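Local coordinates for protein 8-amino-8-demethylriboflavin N,N-dimethyltransferase (Streptomyces davawensis, PDB 4D7K) that catalyses the two successive S-adenosylmethionine-dependent N-methylations that convert 8-amino-8-demethylriboflavin into the antibiotic roseoflavin, at residues T106-E110 with V151-F155; F174-F179 with A279-I283. All coordinates share one frame; numbering follows the deposited sequence.

Contact 1: residues T106-E110 with V151-F155; sequences TFFAE and VRDEF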
loop_
_atom_site.group_PDB
_atom_site.type_symbol
_atom_site.label_atom_id
_atom_site.label_comp_id
_atom_site.label_asym_id
_atom_site.label_seq_id
_atom_site.Cartn_x
_atom_site.Cartn_y
_atom_site.Cartn_z
ATOM N N THR A 106 8.929 3.619 -7.256
ATOM C CA THR A 106 10.114 3.217 -6.502
ATOM C C THR A 106 10.417 4.111 -5.295
ATOM O O THR A 106 10.817 3.610 -4.246
ATOM C CB THR A 106 11.373 3.186 -7.394
ATOM O OG1 THR A 106 11.529 4.448 -8.056
ATOM C CG2 THR A 106 11.264 2.080 -8.432
ATOM N N PHE A 107 10.234 5.423 -5.439
ATOM C CA PHE A 107 10.655 6.357 -4.391
ATOM C C PHE A 107 9.954 6.125 -3.058
ATOM O O PHE A 107 10.604 6.057 -2.013
ATOM C CB PHE A 107 10.426 7.809 -4.815
ATOM C CG PHE A 107 10.705 8.801 -3.713
ATOM C CD1 PHE A 107 12.006 9.113 -3.358
ATOM C CD2 PHE A 107 9.667 9.400 -3.015
ATOM C CE1 PHE A 107 12.266 10.012 -2.334
ATOM C CE2 PHE A 107 9.923 10.299 -1.990
ATOM C CZ PHE A 107 11.224 10.606 -1.651
ATOM N N PHE A 108 8.630 6.007 -3.095
ATOM C CA PHE A 108 7.833 5.913 -1.874
ATOM C C PHE A 108 7.925 4.544 -1.208
ATOM O O PHE A 108 7.285 4.302 -0.184
ATOM C CB PHE A 108 6.370 6.261 -2.174
ATOM C CG PHE A 108 6.177 7.687 -2.591
ATOM C CD1 PHE A 108 6.069 8.690 -1.640
ATOM C CD2 PHE A 108 6.154 8.032 -3.930
ATOM C CE1 PHE A 108 5.917 10.007 -2.017
ATOM C CE2 PHE A 108 6.003 9.349 -4.315
ATOM C CZ PHE A 108 5.882 10.339 -3.358
ATOM N N ALA A 109 8.725 3.653 -1.783
ATOM C CA ALA A 109 8.905 2.323 -1.215
ATOM C C ALA A 109 10.364 2.078 -0.880
ATOM O O ALA A 109 10.737 0.984 -0.464
ATOM C CB ALA A 109 8.391 1.260 -2.168
ATOM N N GLU A 110 11.192 3.100 -1.068
ATOM C CA GLU A 110 12.579 3.020 -0.645
ATOM C C GLU A 110 12.617 2.910 0.876
ATOM O O GLU A 110 11.794 3.523 1.558
ATOM C CB GLU A 110 13.373 4.236 -1.130
ATOM C CG GLU A 110 13.562 4.313 -2.646
ATOM C CD GLU A 110 14.543 3.283 -3.176
ATOM O OE1 GLU A 110 15.130 2.535 -2.369
ATOM O OE2 GLU A 110 14.736 3.223 -4.408
ATOM N N VAL A 151 18.062 7.566 -5.126
ATOM C CA VAL A 151 16.762 7.974 -4.602
ATOM C C VAL A 151 16.437 9.399 -5.052
ATOM O O VAL A 151 15.281 9.727 -5.318
ATOM C CB VAL A 151 16.719 7.872 -3.056
ATOM C CG1 VAL A 151 15.376 8.333 -2.514
ATOM C CG2 VAL A 151 16.984 6.442 -2.624
ATOM N N ARG A 152 17.465 10.236 -5.158
ATOM C CA ARG A 152 17.285 11.590 -5.672
ATOM C C ARG A 152 16.686 11.588 -7.080
ATOM O O ARG A 152 15.806 12.387 -7.390
ATOM C CB ARG A 152 18.614 12.347 -5.677
ATOM C CG ARG A 152 18.529 13.716 -6.333
ATOM C CD ARG A 152 19.811 14.515 -6.169
ATOM N NE ARG A 152 20.875 14.067 -7.060
ATOM C CZ ARG A 152 22.084 13.686 -6.656
ATOM N NH1 ARG A 152 22.393 13.688 -5.365
ATOM N NH2 ARG A 152 22.984 13.299 -7.547
ATOM N N ASP A 153 17.164 10.680 -7.926
ATOM C CA ASP A 153 16.712 10.606 -9.313
ATOM C C ASP A 153 15.308 10.018 -9.441
ATOM O O ASP A 153 14.559 10.375 -10.349
ATOM C CB ASP A 153 17.696 9.784 -10.151
ATOM C CG ASP A 153 19.043 10.464 -10.298
ATOM O OD1 ASP A 153 19.124 11.684 -10.041
ATOM O OD2 ASP A 153 20.019 9.782 -10.681
ATOM N N GLU A 154 14.957 9.109 -8.539
ATOM C CA GLU A 154 13.600 8.582 -8.500
ATOM C C GLU A 154 12.627 9.644 -7.997
ATOM O O GLU A 154 11.473 9.699 -8.430
ATOM C CB GLU A 154 13.537 7.336 -7.621
ATOM C CG GLU A 154 14.237 6.136 -8.233
ATOM C CD GLU A 154 14.415 5.010 -7.245
ATOM O OE1 GLU A 154 14.002 5.185 -6.079
ATOM O OE2 GLU A 154 14.967 3.957 -7.631
ATOM N N PHE A 155 13.102 10.489 -7.085
ATOM C CA PHE A 155 12.289 11.573 -6.546
ATOM C C PHE A 155 11.951 12.591 -7.630
ATOM O O PHE A 155 10.802 13.008 -7.767
ATOM C CB PHE A 155 13.005 12.275 -5.383
ATOM C CG PHE A 155 12.252 13.462 -4.848
ATOM C CD1 PHE A 155 11.152 13.284 -4.021
ATOM C CD2 PHE A 155 12.624 14.754 -5.192
ATOM C CE1 PHE A 155 10.446 14.370 -3.538
ATOM C CE2 PHE A 155 11.925 15.844 -4.710
ATOM C CZ PHE A 155 10.833 15.651 -3.881
#

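Contact 2: residues F174-F179 with A279-I283; sequences FDFGRF and ARLLI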
loop_
_atom_site.group_PDB
_atom_site.type_symbol
_atom_site.label_atom_id
_atom_site.label_comp_id
_atom_site.label_asym_id
_atom_site.label_seq_id
_atom_site.Cartn_x
_atom_site.Cartn_y
_atom_site.Cartn_z
ATOM N N PHE A 174 -9.494 26.053 -15.348
ATOM C CA PHE A 174 -9.313 27.500 -15.339
ATOM C C PHE A 174 -9.092 28.014 -16.757
ATOM O O PHE A 174 -8.566 27.299 -17.608
ATOM C CB PHE A 174 -8.139 27.897 -14.439
ATOM C CG PHE A 174 -7.997 29.383 -14.250
ATOM C CD1 PHE A 174 -8.841 30.070 -13.389
ATOM C CD2 PHE A 174 -7.019 30.093 -14.933
ATOM C CE1 PHE A 174 -8.716 31.436 -13.214
ATOM C CE2 PHE A 174 -6.887 31.460 -14.764
ATOM C CZ PHE A 174 -7.735 32.132 -13.901
ATOM N N ASP A 175 -9.497 29.255 -17.008
ATOM C CA ASP A 175 -9.390 29.835 -18.342
ATOM C C ASP A 175 -8.069 30.578 -18.537
ATOM O O ASP A 175 -8.017 31.806 -18.473
ATOM C CB ASP A 175 -10.570 30.777 -18.604
ATOM C CG ASP A 175 -10.576 31.325 -20.020
ATOM O OD1 ASP A 175 -10.029 30.652 -20.919
ATOM O OD2 ASP A 175 -11.126 32.427 -20.230
ATOM N N PHE A 176 -7.002 29.829 -18.786
ATOM C CA PHE A 176 -5.705 30.435 -19.061
ATOM C C PHE A 176 -5.711 31.191 -20.386
ATOM O O PHE A 176 -4.887 32.076 -20.604
ATOM C CB PHE A 176 -4.610 29.373 -19.072
ATOM C CG PHE A 176 -4.353 28.757 -17.731
ATOM C CD1 PHE A 176 -3.574 29.412 -16.793
ATOM C CD2 PHE A 176 -4.885 27.520 -17.408
ATOM C CE1 PHE A 176 -3.332 28.847 -15.559
ATOM C CE2 PHE A 176 -4.648 26.949 -16.175
ATOM C CZ PHE A 176 -3.870 27.613 -15.248
ATOM N N GLY A 177 -6.655 30.847 -21.257
ATOM C CA GLY A 177 -6.740 31.439 -22.579
ATOM C C GLY A 177 -7.073 32.921 -22.622
ATOM O O GLY A 177 -7.062 33.527 -23.694
ATOM N N ARG A 178 -7.371 33.513 -21.471
ATOM C CA ARG A 178 -7.688 34.937 -21.433
ATOM C C ARG A 178 -6.481 35.764 -20.992
ATOM O O ARG A 178 -6.611 36.947 -20.684
ATOM C CB ARG A 178 -8.891 35.206 -20.517
ATOM C CG ARG A 178 -8.686 34.915 -19.033
ATOM C CD ARG A 178 -10.015 35.046 -18.290
ATOM N NE ARG A 178 -9.878 35.005 -16.835
ATOM C CZ ARG A 178 -9.776 36.084 -16.065
ATOM N NH1 ARG A 178 -9.789 37.290 -16.612
ATOM N NH2 ARG A 178 -9.660 35.960 -14.748
ATOM N N PHE A 179 -5.309 35.135 -20.972
ATOM C CA PHE A 179 -4.063 35.845 -20.698
ATOM C C PHE A 179 -3.100 35.659 -21.864
ATOM O O PHE A 179 -3.164 34.657 -22.576
ATOM C CB PHE A 179 -3.431 35.359 -19.391
ATOM C CG PHE A 179 -4.328 35.510 -18.198
ATOM C CD1 PHE A 179 -4.531 36.752 -17.620
ATOM C CD2 PHE A 179 -4.972 34.409 -17.656
ATOM C CE1 PHE A 179 -5.361 36.895 -16.525
ATOM C CE2 PHE A 179 -5.800 34.544 -16.562
ATOM C CZ PHE A 179 -5.996 35.790 -15.995
ATOM N N ALA A 279 -4.906 41.890 -14.989
ATOM C CA ALA A 279 -3.713 41.143 -14.602
ATOM C C ALA A 279 -3.992 40.328 -13.344
ATOM O O ALA A 279 -4.601 40.824 -12.398
ATOM C CB ALA A 279 -2.538 42.082 -14.386
ATOM N N ARG A 280 -3.556 39.073 -13.339
ATOM C CA ARG A 280 -3.816 38.191 -12.208
ATOM C C ARG A 280 -2.563 37.508 -11.676
ATOM O O ARG A 280 -1.603 37.265 -12.410
ATOM C CB ARG A 280 -4.839 37.116 -12.587
ATOM C CG ARG A 280 -6.229 37.638 -12.898
ATOM C CD ARG A 280 -6.939 38.122 -11.649
ATOM N NE ARG A 280 -8.311 38.530 -11.934
ATOM C CZ ARG A 280 -8.683 39.774 -12.222
ATOM N NH1 ARG A 280 -7.788 40.751 -12.261
ATOM N NH2 ARG A 280 -9.957 40.040 -12.468
ATOM N N LEU A 281 -2.591 37.212 -10.382
ATOM C CA LEU A 281 -1.647 36.293 -9.768
ATOM C C LEU A 281 -2.385 34.986 -9.512
ATOM O O LEU A 281 -3.365 34.961 -8.773
ATOM C CB LEU A 281 -1.078 36.863 -8.466
ATOM C CG LEU A 281 -0.293 35.904 -7.566
ATOM C CD1 LEU A 281 0.896 35.302 -8.301
ATOM C CD2 LEU A 281 0.166 36.621 -6.305
ATOM N N LEU A 282 -1.932 33.909 -10.145
ATOM C CA LEU A 282 -2.578 32.609 -9.988
ATOM C C LEU A 282 -1.726 31.689 -9.124
ATOM O O LEU A 282 -0.623 31.310 -9.514
ATOM C CB LEU A 282 -2.832 31.962 -11.352
ATOM C CG LEU A 282 -3.449 32.853 -12.435
ATOM C CD1 LEU A 282 -3.559 32.091 -13.742
ATOM C CD2 LEU A 282 -4.813 33.396 -12.004
ATOM N N ILE A 283 -2.231 31.337 -7.948
ATOM C CA ILE A 283 -1.494 30.449 -7.061
ATOM C C ILE A 283 -2.063 29.037 -7.125
ATOM O O ILE A 283 -3.228 28.800 -6.811
ATOM C CB ILE A 283 -1.510 30.949 -5.606
ATOM C CG1 ILE A 283 -0.969 32.378 -5.533
ATOM C CG2 ILE A 283 -0.675 30.032 -4.723
ATOM C CD1 ILE A 283 -0.874 32.928 -4.126
#

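Contact 1: residues T106-E110 with V151-F155
Phe107 meets Val151 with the edge of its ring and Phe155 with one face, fastening the end of helix 102-107 and the turn after it to the flank of helix 149-165. This buried contact lies in the helical part of a class I-like methyltransferase built as a homodimer. Followed outward, the Phe107 side chain first meets Glu154, the two CB atoms lying 4.2 Å apart. With CG anti to the backbone N (chi1 174°), the ring runs alongside Phe155 and points the same way. On one side of the rim, Phe107 CD1 and CE1 both touch one methyl of the branched valine, near the ring plane, with Phe107 CE1 3.5 Å from Val151 CG1. On the other side, Phe107 CD2 lies over the centre of the Phe108 ring and Phe107 CE2 nears Phe155. At the tip, Phe155 CD1 lies over one face, toward the rim, 3.6 Å from Phe107 CZ. Phe155 thus turns its edge toward the Phe107 face in an edge-to-face pair, the planes inclined at 60°, while its CB adds an off-centre CH-pi contact to the same ring. Flat, apolar phenylalanine suits this place because its rim and its face can be packed at once.

The polar half of the contact belongs to Thr106, Glu110 and Glu154. A small hydroxyl fits here: Thr106 OG1 hydrogen-bonds back to the carbonyl of Arg102 and lies 3.2 Å from Glu154 CG. Glu154 reaches in extended form, whereas Glu110, at the N-cap position of helix 111-118, is bent at chi2, and the two carboxylates meet nearly coplanar, 22° apart. Lys35 forms salt bridges with both acids, probably offsetting much of their negative charge, and Tyr31 hydrogen-bonds to Glu110 OE1. Glu110 OE2 stands 2.7 Å from Glu154 OE1.

Contact 2: residues F174-F179 with A279-I283
Leu282 projects from strand 280-285 into a group of phenylalanines carried by the turn at residues 174-179. Its branched tip divides the work: Leu282 CD1 touches Phe174 CE2 at 3.5 Å and Phe176 CE1 at 3.7 Å, while Leu282 CD2 faces Phe174 CZ at 3.7 Å. A forked aliphatic side chain can thus fill the angle between two rings, and Phe174 CD2 itself lies over the centre of the Phe176 ring.

Two residues earlier on the strand, Arg280 uses its stem. Arg280 CG rests 3.6 Å from Phe179 CZ, the two side chains crossing at about a right angle. The bend at chi2 (-71°) swings the guanidinium back beside its own strand, where Arg280 NH1 hydrogen-bonds to Ala279 O, from above that carbonyl's plane, and to Pro277 O. Arginine suits the position because its methylenes pack on a ring while its charged end remains available for pairing. Phe179 in turn places CZ over the centre of the Arg178 guanidinium. Both arginines form salt bridges with Glu341 OE2, on neighbouring strand 337-344, which probably lets Arg178 NH2 and Arg280 NE lie 4.0 Å apart.

Strand 280-285 bonds through its backbone to strand 247-251. Because Arg280 and Leu282, two apart, both point toward it, the turn leading into strand 181-185 packs on one face of the seven-stranded, Rossmann-like sheet characteristic of class I methyltransferases.

Overall arrangement
From the N terminus, the chain runs through helix 13-35 and the small three-stranded sheet before reaching helix 102-107. Contact 1 then closes a 40-residue, strand-free and largely helical excursion when helix 149-165 comes back alongside. That helix and helix 167-171 lead on to the turn at 174-179, where contact 2 opens. It closes at strand 280-285 after 99 intervening residues, once strands 181-185, 204-209, 230-234 and 247-251 have been laid down. The two closures follow in series, neither nested nor crossed. Their centres are 34 Å apart on opposite sides of the chain's centre: contact 1 joins a helix end and the turn leading to helix 111-118 with helix 149-165, whereas contact 2 ties a turn to the catalytic domain's sheet.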